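Local coordinates for fatty acid-binding protein homolog (Ascaris suum, PDB 6I8X), which binds fatty acids inside a beta-barrel and may sequester potentially toxic fatty acids and their peroxidation products or help maintain the eggshell lipid layer, at residues Phe13-Leu19 with Val47-Asn53; Lys58-Met64 with Lys76-Glu82; Tyr28-Arg32 with Asp118-Tyr122. All coordinates share one frame; numbering follows the deposited sequence.

Contact 1. Residues Phe13-Leu19 with Val47-Asn53. With VCA (vaccenic acid), chain C; TAM (tris(hydroxyethyl)aminomethane), chain K; EDO (1,2-ethanediol), chain G.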
loop_
_atom_site.group_PDB
_atom_site.type_symbol
_atom_site.label_atom_id
_atom_site.label_comp_id
_atom_site.label_asym_id
_atom_site.label_seq_id
_atom_site.Cartn_x
_atom_site.Cartn_y
_atom_site.Cartn_z
ATOM N N PHE A 13 -10.878 5.370 3.165
ATOM C CA PHE A 13 -9.602 4.676 3.273
ATOM C C PHE A 13 -9.157 4.390 4.697
ATOM O O PHE A 13 -8.155 3.716 4.883
ATOM C CB PHE A 13 -8.527 5.460 2.504
ATOM C CG PHE A 13 -8.831 5.561 1.030
ATOM C CD1 PHE A 13 -8.758 4.433 0.207
ATOM C CD2 PHE A 13 -9.210 6.772 0.464
ATOM C CE1 PHE A 13 -9.076 4.515 -1.152
ATOM C CE2 PHE A 13 -9.509 6.860 -0.904
ATOM C CZ PHE A 13 -9.441 5.730 -1.700
ATOM N N LEU A 14 -9.895 4.864 5.691
ATOM C CA LEU A 14 -9.573 4.625 7.090
ATOM C C LEU A 14 -10.142 3.312 7.578
ATOM O O LEU A 14 -11.273 2.950 7.229
ATOM C CB LEU A 14 -10.056 5.775 8.001
ATOM C CG LEU A 14 -9.326 7.123 7.855
ATOM C CD1 LEU A 14 -9.902 8.155 8.834
ATOM C CD2 LEU A 14 -7.814 6.980 8.077
ATOM N N GLY A 15 -9.360 2.628 8.404
ATOM C CA GLY A 15 -9.780 1.380 9.015
ATOM C C GLY A 15 -8.859 0.206 8.778
ATOM O O GLY A 15 -7.710 0.375 8.380
ATOM N N THR A 16 -9.395 -0.981 9.025
ATOM C CA THR A 16 -8.767 -2.299 8.899
ATOM C C THR A 16 -9.372 -3.025 7.701
ATOM O O THR A 16 -10.592 -3.124 7.582
ATOM C CB THR A 16 -8.958 -3.112 10.192
ATOM O OG1 THR A 16 -8.413 -2.362 11.276
ATOM C CG2 THR A 16 -8.274 -4.490 10.122
ATOM N N PHE A 17 -8.509 -3.588 6.867
ATOM C CA PHE A 17 -8.915 -4.290 5.652
ATOM C C PHE A 17 -8.159 -5.609 5.547
ATOM O O PHE A 17 -6.932 -5.639 5.576
ATOM C CB PHE A 17 -8.664 -3.387 4.419
ATOM C CG PHE A 17 -9.368 -2.042 4.430
ATOM C CD1 PHE A 17 -10.624 -1.890 3.847
ATOM C CD2 PHE A 17 -8.739 -0.909 4.948
ATOM C CE1 PHE A 17 -11.232 -0.633 3.773
ATOM C CE2 PHE A 17 -9.368 0.342 4.904
ATOM C CZ PHE A 17 -10.609 0.466 4.326
ATOM N N LYS A 18 -8.892 -6.697 5.455
ATOM C CA LYS A 18 -8.302 -8.036 5.380
ATOM C C LYS A 18 -8.326 -8.599 3.947
ATOM O O LYS A 18 -9.394 -8.710 3.350
ATOM C CB LYS A 18 -9.016 -8.995 6.382
ATOM C CG LYS A 18 -8.454 -10.420 6.390
ATOM C CD LYS A 18 -9.317 -11.400 7.193
ATOM C CE LYS A 18 -10.471 -12.016 6.402
ATOM N NZ LYS A 18 -10.018 -12.964 5.327
ATOM N N LEU A 19 -7.154 -9.032 3.440
ATOM C CA LEU A 19 -7.026 -9.689 2.128
ATOM C C LEU A 19 -7.911 -10.956 2.063
ATOM O O LEU A 19 -7.757 -11.887 2.869
ATOM C CB LEU A 19 -5.555 -10.028 1.828
ATOM C CG LEU A 19 -5.304 -10.860 0.539
ATOM C CD1 LEU A 19 -5.588 -10.027 -0.751
ATOM C CD2 LEU A 19 -3.916 -11.422 0.537
ATOM N N VAL A 47 -2.818 -11.087 4.704
ATOM C CA VAL A 47 -2.486 -9.655 4.768
ATOM C C VAL A 47 -3.656 -8.870 5.393
ATOM O O VAL A 47 -4.828 -9.061 5.048
ATOM C CB VAL A 47 -2.049 -9.038 3.388
ATOM C CG1 VAL A 47 -1.697 -7.554 3.507
ATOM C CG2 VAL A 47 -0.890 -9.811 2.743
ATOM N N THR A 48 -3.316 -8.016 6.340
ATOM C CA THR A 48 -4.228 -7.105 6.991
ATOM C C THR A 48 -3.610 -5.713 6.864
ATOM O O THR A 48 -2.478 -5.492 7.306
ATOM C CB THR A 48 -4.482 -7.489 8.463
ATOM O OG1 THR A 48 -5.222 -8.707 8.503
ATOM C CG2 THR A 48 -5.274 -6.412 9.179
ATOM N N LYS A 49 -4.356 -4.790 6.265
ATOM C CA LYS A 49 -3.916 -3.411 6.096
ATOM C C LYS A 49 -4.654 -2.532 7.072
ATOM O O LYS A 49 -5.827 -2.735 7.314
ATOM C CB LYS A 49 -4.128 -2.929 4.646
ATOM C CG LYS A 49 -3.098 -3.511 3.686
ATOM C CD LYS A 49 -3.268 -2.962 2.273
ATOM C CE LYS A 49 -2.351 -3.644 1.296
ATOM N NZ LYS A 49 -0.988 -3.111 1.333
ATOM N N LYS A 50 -3.954 -1.592 7.682
ATOM C CA LYS A 50 -4.560 -0.671 8.646
ATOM C C LYS A 50 -4.154 0.714 8.292
ATOM O O LYS A 50 -2.983 0.958 8.062
ATOM C CB LYS A 50 -4.163 -0.989 10.097
ATOM C CG LYS A 50 -4.701 -2.296 10.615
ATOM C CD LYS A 50 -4.362 -2.479 12.117
ATOM C CE LYS A 50 -5.010 -3.706 12.685
ATOM N NZ LYS A 50 -4.476 -4.046 14.034
ATOM N N PHE A 51 -5.127 1.599 8.183
ATOM C CA PHE A 51 -4.935 3.027 7.920
ATOM C C PHE A 51 -5.665 3.764 9.030
ATOM O O PHE A 51 -6.830 3.474 9.309
ATOM C CB PHE A 51 -5.550 3.425 6.567
ATOM C CG PHE A 51 -4.824 2.924 5.341
ATOM C CD1 PHE A 51 -5.123 1.674 4.797
ATOM C CD2 PHE A 51 -3.885 3.723 4.692
ATOM C CE1 PHE A 51 -4.480 1.223 3.631
ATOM C CE2 PHE A 51 -3.236 3.268 3.530
ATOM C CZ PHE A 51 -3.556 2.034 2.993
ATOM N N ARG A 52 -4.973 4.680 9.701
ATOM C CA ARG A 52 -5.594 5.490 10.740
ATOM C C ARG A 52 -5.014 6.906 10.768
ATOM O O ARG A 52 -3.935 7.134 10.213
ATOM C CB ARG A 52 -5.464 4.808 12.117
ATOM C CG ARG A 52 -4.038 4.724 12.657
ATOM C CD ARG A 52 -4.035 4.255 14.090
ATOM N NE ARG A 52 -2.675 4.143 14.623
ATOM C CZ ARG A 52 -1.936 3.036 14.584
ATOM N NH1 ARG A 52 -2.411 1.927 14.021
ATOM N NH2 ARG A 52 -0.711 3.033 15.097
ATOM N N ASN A 53 -5.704 7.835 11.477
ATOM C CA ASN A 53 -5.214 9.184 11.763
ATOM C C ASN A 53 -4.027 8.924 12.693
ATOM O O ASN A 53 -4.093 7.992 13.494
ATOM C CB ASN A 53 -6.275 10.005 12.509
ATOM C CG ASN A 53 -7.474 10.360 11.673
ATOM O OD1 ASN A 53 -7.397 11.197 10.799
ATOM N ND2 ASN A 53 -8.603 9.710 11.901
HETATM O O2 VCA C . 1.114 -4.962 -0.008
HETATM C C1 VCA C . 0.752 -6.226 -0.003
HETATM O O1 VCA C . -0.350 -6.594 0.325
HETATM C C2 VCA C . 1.823 -7.179 -0.453
HETATM C C3 VCA C . 1.873 -8.505 0.300
HETATM C C4 VCA C . 3.176 -9.254 0.070
HETATM C C5 VCA C . 3.239 -10.644 0.668
HETATM C C6 VCA C . 3.751 -10.678 2.094
HETATM C C7 VCA C . 3.616 -12.046 2.731
HETATM C C8 VCA C . 4.689 -13.074 2.404
HETATM C C9 VCA C . 5.945 -12.956 3.245
HETATM C C10 VCA C . 7.050 -13.920 2.800
HETATM C C11 VCA C . 8.435 -13.409 3.061
HETATM C C12 VCA C . 9.024 -12.409 2.429
HETATM C C13 VCA C . 8.422 -11.579 1.332
HETATM C C14 VCA C . 9.428 -10.668 0.628
HETATM C C15 VCA C . 8.868 -9.944 -0.588
HETATM C C16 VCA C . 7.665 -9.048 -0.322
HETATM C C17 VCA C . 7.196 -8.287 -1.548
HETATM C C18 VCA C . 6.247 -7.163 -1.226
HETATM C C TAM K . -12.843 3.823 11.647
HETATM C C1 TAM K . -11.340 3.756 12.159
HETATM C C2 TAM K . -13.041 2.574 10.670
HETATM C C3 TAM K . -14.022 3.866 12.734
HETATM C C4 TAM K . -10.607 5.077 12.250
HETATM C C5 TAM K . -12.851 1.235 11.352
HETATM C C6 TAM K . -13.585 4.125 14.155
HETATM N N TAM K . -12.841 5.104 10.913
HETATM O O4 TAM K . -9.292 4.866 12.710
HETATM O O5 TAM K . -12.642 0.117 10.434
HETATM O O6 TAM K . -14.715 4.232 14.990
HETATM C C1 EDO G . -5.091 -9.348 12.037
HETATM O O1 EDO G . -4.056 -10.018 11.331
HETATM C C2 EDO G . -6.469 -10.038 11.900
HETATM O O2 EDO G . -7.344 -9.297 11.038
HETATM O O HOH W 1 -5.780 -12.375 4.682
#

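Contact 2. Residues Lys58-Met64 with Lys76-Glu82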
loop_
_atom_site.group_PDB
_atom_site.type_symbol
_atom_site.label_atom_id
_atom_site.label_comp_id
_atom_site.label_asym_id
_atom_site.label_seq_id
_atom_site.Cartn_x
_atom_site.Cartn_y
_atom_site.Cartn_z
ATOM N N LYS A 58 -1.287 14.551 15.377
ATOM C CA LYS A 58 -0.968 15.602 14.396
ATOM C C LYS A 58 -2.022 15.596 13.264
ATOM O O LYS A 58 -2.215 14.553 12.630
ATOM C CB LYS A 58 0.457 15.427 13.828
ATOM C CG LYS A 58 1.560 15.435 14.891
ATOM C CD LYS A 58 2.907 15.055 14.312
ATOM C CE LYS A 58 4.014 15.182 15.330
ATOM N NZ LYS A 58 5.338 14.821 14.757
ATOM N N PRO A 59 -2.763 16.716 13.046
ATOM C CA PRO A 59 -3.775 16.735 11.965
ATOM C C PRO A 59 -3.179 16.506 10.567
ATOM O O PRO A 59 -2.064 16.962 10.292
ATOM C CB PRO A 59 -4.399 18.134 12.085
ATOM C CG PRO A 59 -3.353 18.954 12.761
ATOM C CD PRO A 59 -2.667 18.034 13.715
ATOM N N ASP A 60 -3.939 15.790 9.690
ATOM C CA ASP A 60 -3.561 15.418 8.307
ATOM C C ASP A 60 -2.267 14.563 8.245
ATOM O O ASP A 60 -1.611 14.473 7.203
ATOM C CB ASP A 60 -3.505 16.630 7.356
ATOM C CG ASP A 60 -4.873 17.088 6.868
ATOM O OD1 ASP A 60 -5.868 16.375 7.129
ATOM O OD2 ASP A 60 -4.942 18.149 6.191
ATOM N N ARG A 61 -1.943 13.916 9.369
ATOM C CA ARG A 61 -0.877 12.930 9.467
ATOM C C ARG A 61 -1.510 11.580 9.760
ATOM O O ARG A 61 -2.538 11.503 10.460
ATOM C CB ARG A 61 0.237 13.318 10.442
ATOM C CG ARG A 61 1.000 14.492 9.880
ATOM C CD ARG A 61 2.479 14.413 10.097
ATOM N NE ARG A 61 3.133 15.529 9.425
ATOM C CZ ARG A 61 4.018 15.405 8.445
ATOM N NH1 ARG A 61 4.410 14.201 8.044
ATOM N NH2 ARG A 61 4.566 16.482 7.900
ATOM N N TYR A 62 -0.944 10.522 9.149
ATOM C CA TYR A 62 -1.496 9.174 9.221
ATOM C C TYR A 62 -0.503 8.107 9.587
ATOM O O TYR A 62 0.709 8.293 9.475
ATOM C CB TYR A 62 -2.125 8.827 7.853
ATOM C CG TYR A 62 -3.174 9.833 7.453
ATOM C CD1 TYR A 62 -4.482 9.722 7.920
ATOM C CD2 TYR A 62 -2.830 10.980 6.729
ATOM C CE1 TYR A 62 -5.425 10.707 7.662
ATOM C CE2 TYR A 62 -3.765 11.982 6.477
ATOM C CZ TYR A 62 -5.061 11.842 6.953
ATOM O OH TYR A 62 -6.011 12.787 6.695
ATOM N N ASP A 63 -1.042 6.955 9.975
ATOM C CA ASP A 63 -0.287 5.737 10.229
ATOM C C ASP A 63 -0.852 4.649 9.335
ATOM O O ASP A 63 -2.064 4.592 9.100
ATOM C CB ASP A 63 -0.395 5.276 11.698
ATOM C CG ASP A 63 0.058 6.274 12.725
ATOM O OD1 ASP A 63 0.948 7.106 12.402
ATOM O OD2 ASP A 63 -0.466 6.230 13.858
ATOM N N MET A 64 0.009 3.800 8.836
ATOM C CA MET A 64 -0.431 2.646 8.070
ATOM C C MET A 64 0.444 1.447 8.428
ATOM O O MET A 64 1.647 1.568 8.659
ATOM C CB MET A 64 -0.599 2.897 6.545
ATOM C CG MET A 64 0.554 2.441 5.672
ATOM S SD MET A 64 0.565 0.691 5.137
ATOM C CE MET A 64 -0.412 0.761 3.711
ATOM N N LYS A 76 4.646 5.412 10.432
ATOM C CA LYS A 76 4.052 6.370 11.370
ATOM C C LYS A 76 4.264 7.825 11.028
ATOM O O LYS A 76 5.368 8.225 10.656
ATOM C CB LYS A 76 4.553 6.113 12.805
ATOM C CG LYS A 76 4.466 4.652 13.281
ATOM C CD LYS A 76 3.043 4.221 13.641
ATOM C CE LYS A 76 3.028 2.995 14.524
ATOM N NZ LYS A 76 3.628 3.261 15.867
ATOM N N ASP A 77 3.200 8.624 11.223
ATOM C CA ASP A 77 3.143 10.073 11.052
ATOM C C ASP A 77 3.460 10.572 9.653
ATOM O O ASP A 77 4.169 11.572 9.511
ATOM C CB ASP A 77 4.041 10.787 12.090
ATOM C CG ASP A 77 3.296 11.089 13.352
ATOM O OD1 ASP A 77 2.341 11.887 13.291
ATOM O OD2 ASP A 77 3.630 10.490 14.388
ATOM N N TRP A 78 2.915 9.921 8.632
ATOM C CA TRP A 78 3.145 10.391 7.270
ATOM C C TRP A 78 2.030 11.355 6.780
ATOM O O TRP A 78 0.931 11.373 7.330
ATOM C CB TRP A 78 3.394 9.242 6.289
ATOM C CG TRP A 78 2.303 8.209 6.269
ATOM C CD1 TRP A 78 2.296 7.018 6.934
ATOM C CD2 TRP A 78 1.077 8.258 5.517
ATOM N NE1 TRP A 78 1.146 6.328 6.651
ATOM C CE2 TRP A 78 0.360 7.081 5.814
ATOM C CE3 TRP A 78 0.505 9.199 4.635
ATOM C CZ2 TRP A 78 -0.908 6.816 5.279
ATOM C CZ3 TRP A 78 -0.768 8.962 4.137
ATOM C CH2 TRP A 78 -1.456 7.771 4.440
ATOM N N ALA A 79 2.343 12.166 5.775
ATOM C CA ALA A 79 1.392 13.090 5.188
ATOM C C ALA A 79 1.254 12.770 3.703
ATOM O O ALA A 79 2.206 12.273 3.085
ATOM C CB ALA A 79 1.885 14.528 5.372
ATOM N N LEU A 80 0.077 13.045 3.123
ATOM C CA LEU A 80 -0.146 12.852 1.683
ATOM C C LEU A 80 0.736 13.844 0.872
ATOM O O LEU A 80 0.820 15.036 1.209
ATOM C CB LEU A 80 -1.645 12.979 1.339
ATOM C CG LEU A 80 -2.561 11.843 1.886
ATOM C CD1 LEU A 80 -4.036 12.221 1.799
ATOM C CD2 LEU A 80 -2.332 10.522 1.159
ATOM N N GLY A 81 1.472 13.299 -0.102
ATOM C CA GLY A 81 2.405 14.036 -0.954
ATOM C C GLY A 81 3.777 14.250 -0.338
ATOM O O GLY A 81 4.637 14.883 -0.953
ATOM N N GLU A 82 4.017 13.738 0.878
ATOM C CA GLU A 82 5.317 13.905 1.540
ATOM C C GLU A 82 6.095 12.580 1.634
ATOM O O GLU A 82 5.703 11.649 2.346
ATOM C CB GLU A 82 5.131 14.566 2.911
ATOM C CG GLU A 82 6.431 14.871 3.631
ATOM C CD GLU A 82 6.239 15.095 5.111
ATOM O OE1 GLU A 82 5.941 16.244 5.500
ATOM O OE2 GLU A 82 6.365 14.118 5.882
HETATM O O HOH W 2 -1.978 14.775 4.557
HETATM O O HOH W 3 1.627 8.528 14.809
#

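Contact 3. Residues Tyr28-Arg32 with Asp118-Tyr122. With EDO (1,2-ethanediol), chain H.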
loop_
_atom_site.group_PDB
_atom_site.type_symbol
_atom_site.label_atom_id
_atom_site.label_comp_id
_atom_site.label_asym_id
_atom_site.label_seq_id
_atom_site.Cartn_x
_atom_site.Cartn_y
_atom_site.Cartn_z
ATOM N N TYR A 28 1.605 -11.374 -12.395
ATOM C CA TYR A 28 2.177 -10.099 -11.972
ATOM C C TYR A 28 3.496 -10.336 -11.256
ATOM O O TYR A 28 4.453 -9.634 -11.539
ATOM C CB TYR A 28 1.213 -9.308 -11.053
ATOM C CG TYR A 28 1.915 -8.174 -10.328
ATOM C CD1 TYR A 28 2.150 -6.953 -10.961
ATOM C CD2 TYR A 28 2.435 -8.356 -9.050
ATOM C CE1 TYR A 28 2.817 -5.916 -10.305
ATOM C CE2 TYR A 28 3.142 -7.341 -8.404
ATOM C CZ TYR A 28 3.307 -6.116 -9.027
ATOM O OH TYR A 28 3.965 -5.111 -8.373
ATOM N N LEU A 29 3.526 -11.281 -10.291
ATOM C CA LEU A 29 4.726 -11.628 -9.520
ATOM C C LEU A 29 5.809 -12.195 -10.423
ATOM O O LEU A 29 6.988 -11.936 -10.207
ATOM C CB LEU A 29 4.409 -12.585 -8.351
ATOM C CG LEU A 29 3.547 -12.015 -7.212
ATOM C CD1 LEU A 29 3.147 -13.116 -6.255
ATOM C CD2 LEU A 29 4.270 -10.866 -6.453
ATOM N N LYS A 30 5.393 -12.908 -11.467
ATOM C CA LYS A 30 6.264 -13.464 -12.498
ATOM C C LYS A 30 6.904 -12.326 -13.321
ATOM O O LYS A 30 8.119 -12.339 -13.521
ATOM C CB LYS A 30 5.474 -14.415 -13.402
ATOM C CG LYS A 30 6.238 -15.668 -13.705
ATOM C CD LYS A 30 5.376 -16.699 -14.391
ATOM C CE LYS A 30 6.264 -17.596 -15.181
ATOM N NZ LYS A 30 5.498 -18.641 -15.894
ATOM N N ALA A 31 6.100 -11.316 -13.738
ATOM C CA ALA A 31 6.587 -10.159 -14.511
ATOM C C ALA A 31 7.616 -9.353 -13.695
ATOM O O ALA A 31 8.581 -8.835 -14.243
ATOM C CB ALA A 31 5.417 -9.276 -14.947
ATOM N N ARG A 32 7.434 -9.335 -12.383
ATOM C CA ARG A 32 8.274 -8.692 -11.381
ATOM C C ARG A 32 9.571 -9.500 -11.098
ATOM O O ARG A 32 10.464 -8.993 -10.436
ATOM C CB ARG A 32 7.434 -8.493 -10.099
ATOM C CG ARG A 32 7.826 -7.303 -9.222
ATOM C CD ARG A 32 7.445 -5.977 -9.830
ATOM N NE ARG A 32 7.787 -4.832 -8.982
ATOM C CZ ARG A 32 8.975 -4.237 -8.937
ATOM N NH1 ARG A 32 9.991 -4.711 -9.646
ATOM N NH2 ARG A 32 9.165 -3.185 -8.161
ATOM N N ASP A 118 14.326 1.280 -9.603
ATOM C CA ASP A 118 13.154 0.480 -9.268
ATOM C C ASP A 118 12.065 1.361 -8.592
ATOM O O ASP A 118 12.083 1.563 -7.373
ATOM C CB ASP A 118 13.552 -0.728 -8.405
ATOM C CG ASP A 118 12.563 -1.877 -8.467
ATOM O OD1 ASP A 118 11.394 -1.639 -8.851
ATOM O OD2 ASP A 118 12.953 -3.015 -8.122
ATOM N N VAL A 119 11.150 1.906 -9.419
ATOM C CA VAL A 119 10.046 2.789 -9.028
ATOM C C VAL A 119 8.729 2.097 -9.359
ATOM O O VAL A 119 8.512 1.707 -10.509
ATOM C CB VAL A 119 10.128 4.183 -9.717
ATOM C CG1 VAL A 119 8.922 5.060 -9.368
ATOM C CG2 VAL A 119 11.427 4.903 -9.366
ATOM N N GLU A 120 7.839 1.974 -8.360
ATOM C CA GLU A 120 6.539 1.354 -8.551
ATOM C C GLU A 120 5.430 2.018 -7.729
ATOM O O GLU A 120 5.595 2.234 -6.526
ATOM C CB GLU A 120 6.602 -0.158 -8.280
ATOM C CG GLU A 120 5.237 -0.808 -8.416
ATOM C CD GLU A 120 5.183 -2.302 -8.604
ATOM O OE1 GLU A 120 5.928 -3.016 -7.899
ATOM O OE2 GLU A 120 4.327 -2.763 -9.393
ATOM N N THR A 121 4.283 2.286 -8.386
ATOM C CA THR A 121 3.089 2.859 -7.776
ATOM C C THR A 121 1.951 1.830 -7.631
ATOM O O THR A 121 1.614 1.129 -8.598
ATOM C CB THR A 121 2.653 4.121 -8.545
ATOM O OG1 THR A 121 3.759 5.026 -8.609
ATOM C CG2 THR A 121 1.450 4.832 -7.894
ATOM N N TYR A 122 1.348 1.769 -6.424
ATOM C CA TYR A 122 0.166 0.937 -6.120
ATOM C C TYR A 122 -1.028 1.871 -5.951
ATOM O O TYR A 122 -0.898 2.940 -5.366
ATOM C CB TYR A 122 0.340 0.093 -4.849
ATOM C CG TYR A 122 1.634 -0.679 -4.804
ATOM C CD1 TYR A 122 1.917 -1.658 -5.751
ATOM C CD2 TYR A 122 2.603 -0.396 -3.848
ATOM C CE1 TYR A 122 3.113 -2.377 -5.714
ATOM C CE2 TYR A 122 3.821 -1.081 -3.825
ATOM C CZ TYR A 122 4.065 -2.081 -4.752
ATOM O OH TYR A 122 5.247 -2.784 -4.712
HETATM C C1 EDO H . -0.989 0.586 -11.539
HETATM O O1 EDO H . -1.110 1.552 -10.506
HETATM C C2 EDO H . -2.358 -0.106 -11.799
HETATM O O2 EDO H . -3.360 0.882 -11.951
#

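Contact 1. Residues Phe13-Leu19 with Val47-Asn53
Phe-17 and Lys-49 face each other as an antiparallel hydrogen-bonded pair, Phe-17 N reaching Lys-49 O and Lys-49 N returning to Phe-17 O, each at 2.8 Å. Gly-15 and Phe-51 repeat this double link, and Leu-19 N gives one more bond to Val-47 O. Beyond it, water 1 accepts from Val-47 N and donates to Leu-19 O.

Side chains alternate across the sheet. Phe-17, Lys-49 and Phe-51 share the face turned to the barrel interior, where Phe-17 CD2 lies 4.4 Å from Phe-51 CD1. On the other face, the methyls of Thr-16 and Thr-48 meet, CG2 to CG2, at 3.7 Å, and the extended Lys-50 chain runs beside Thr-16.

The Lys-49 chain stays straight until a bend at its last torsion (chi4 -81°), which brings NZ to 3.1 Å from O2 of vaccenic acid; Asn-66 OD1 and Tyr-124 OH are further hydrogen-bond partners of NZ. Val-47 CG1 approaches carboxylate O1 at 3.6 Å. At the far end, Gly-15 CA lies 3.4 Å from O5 of tris(hydroxyethyl)aminomethane; the backbone of Gly-15 (phi 125°) would jam a side chain against Leu-14 O, which calls for glycine.

The strands pair within the antiparallel barrel of the fatty acid-binding protein family, helices 25-31 and 36-43 lying between them in the chain. Strand 140-148 flanks strand 15-23, strand 62-68 flanks strand 47-53, and Leu-131 packs against Phe-13 and Phe-17.

Contact 2. Residues Lys58-Met64 with Lys76-Glu82
Tyr-62 and Trp-78 form an antiparallel hydrogen-bonded pair, with Tyr-62 N to Trp-78 O at 2.7 Å and Trp-78 N to Tyr-62 O at 2.9 Å. Asp-77, at positive phi (60°), also faces Tyr-62, making a G1 beta bulge at the open end of the beta hairpin of strands 62-68 and 72-78. Type II turns lie at 58-61 and 79-82, and water 2 bridges Asp-60 O to Leu-80 N.

Over one face of the Trp-78 indole sits Tyr-62 CB, 3.6 Å from the centroid of the six-membered ring and 15° off its normal, a CH-pi contact. Trp-78 CG sits between its backbone N and carbonyl carbon (chi1 56°), laying the indole against Tyr-62. The Phe-98 ring stacks on the indole.

Arg-61 bends at chi2 and grips Glu-82 end-on: NH1 reaches OE2 at 2.9 Å and NH2 reaches OE1 at 2.8 Å, both on the syn side but tilted out of the carboxylate plane. NH1 also donates to Asp-77 O at 3.0 Å, while the Ala-79 methyl lies over one guanidinium face. Asp-63 OD1 accepts from Asp-77 N and, like Asp-77 OD2, from water 3; Asp-63 OD2 is taken by Arg-52 and the Ala-55 amide.

Three bonds fix the rotation of the Arg-61 guanidinium and tie the bulge to the following turn, and the charge of Arg-52 probably favours ionised Asp-63.

Contact 3. Residues Tyr28-Arg32 with Asp118-Tyr122
Arg-32, four residues after Tyr-28, sends its side chain toward strand 119-127 and the acids of Glu-120 and Asp-118. Its CB points at the strand and CG lies opposite the backbone N (chi1 -151°), after which a bend at chi2 (72°) turns CD and NE toward Glu-120 OE1. CD passes 3.8 Å from Glu-120 OE1. NE then donates to that oxygen at 2.8 Å, reaching it from above the carboxylate plane. CZ lies near both acids, and NH2 takes up the second of them, bonding Asp-118 OD1 at 2.8 Å on its syn side. A weak bond from NH2 back to Glu-120 OE1, 3.3 Å long, completes the salt-bridge network. The guanidinium meets both acids at its edge, its plane turned 66° from the Glu-120 carboxylate, and Trp-137 adds a cation-pi contact.

Glu-120 stretches out from the strand to meet this group and Tyr-28. The Tyr-28 hydroxyl donates to Glu-120 OE2 at 2.6 Å, again on the syn side, and its OH is also 2.9 Å from Glu-120 OE1. This hydroxyl in turn lies at the edge of the Tyr-122 ring, 3.9 Å from CE1.

Helices 25-31 and 36-43 form the helix-turn-helix that in this family covers one end of the barrel, and this contact fastens the first to strand 119-127. Both oxygens of the buried Glu-120 have donors, which probably favours its ionised form, and Lys-112, salt-bridged to Asp-118 OD2, would do likewise for Asp-118. Charge pairing and a short hydrogen bond from the Tyr-28 hydroxyl, with little apolar contact, make the join.

In the fold
Contacts 1 and 2 are neighbours in the barrel wall, with centres about 14 Å apart, because strands 47-53 and 62-68 lie side by side. They touch through the salt bridge from Arg-52 NE to Asp-63 OD2 (3.1 Å) and, inside, through Phe-51 CZ against Met-64 CE (3.5 Å). Contact 3 lies across the chain's centre from both, its centre about 22 Å from that of contact 1 and about 25 Å from that of contact 2. Vaccenic acid is bound within the barrel: Val-47 and Lys-49 line its pocket, whereas Tyr-122 and Met-64 stay about 6 and 7 Å from it at the nearest side-chain atoms. Contact 1 also holds Leu-14, Gly-15, Thr-16 and Arg-52 of the tris(hydroxyethyl)aminomethane site.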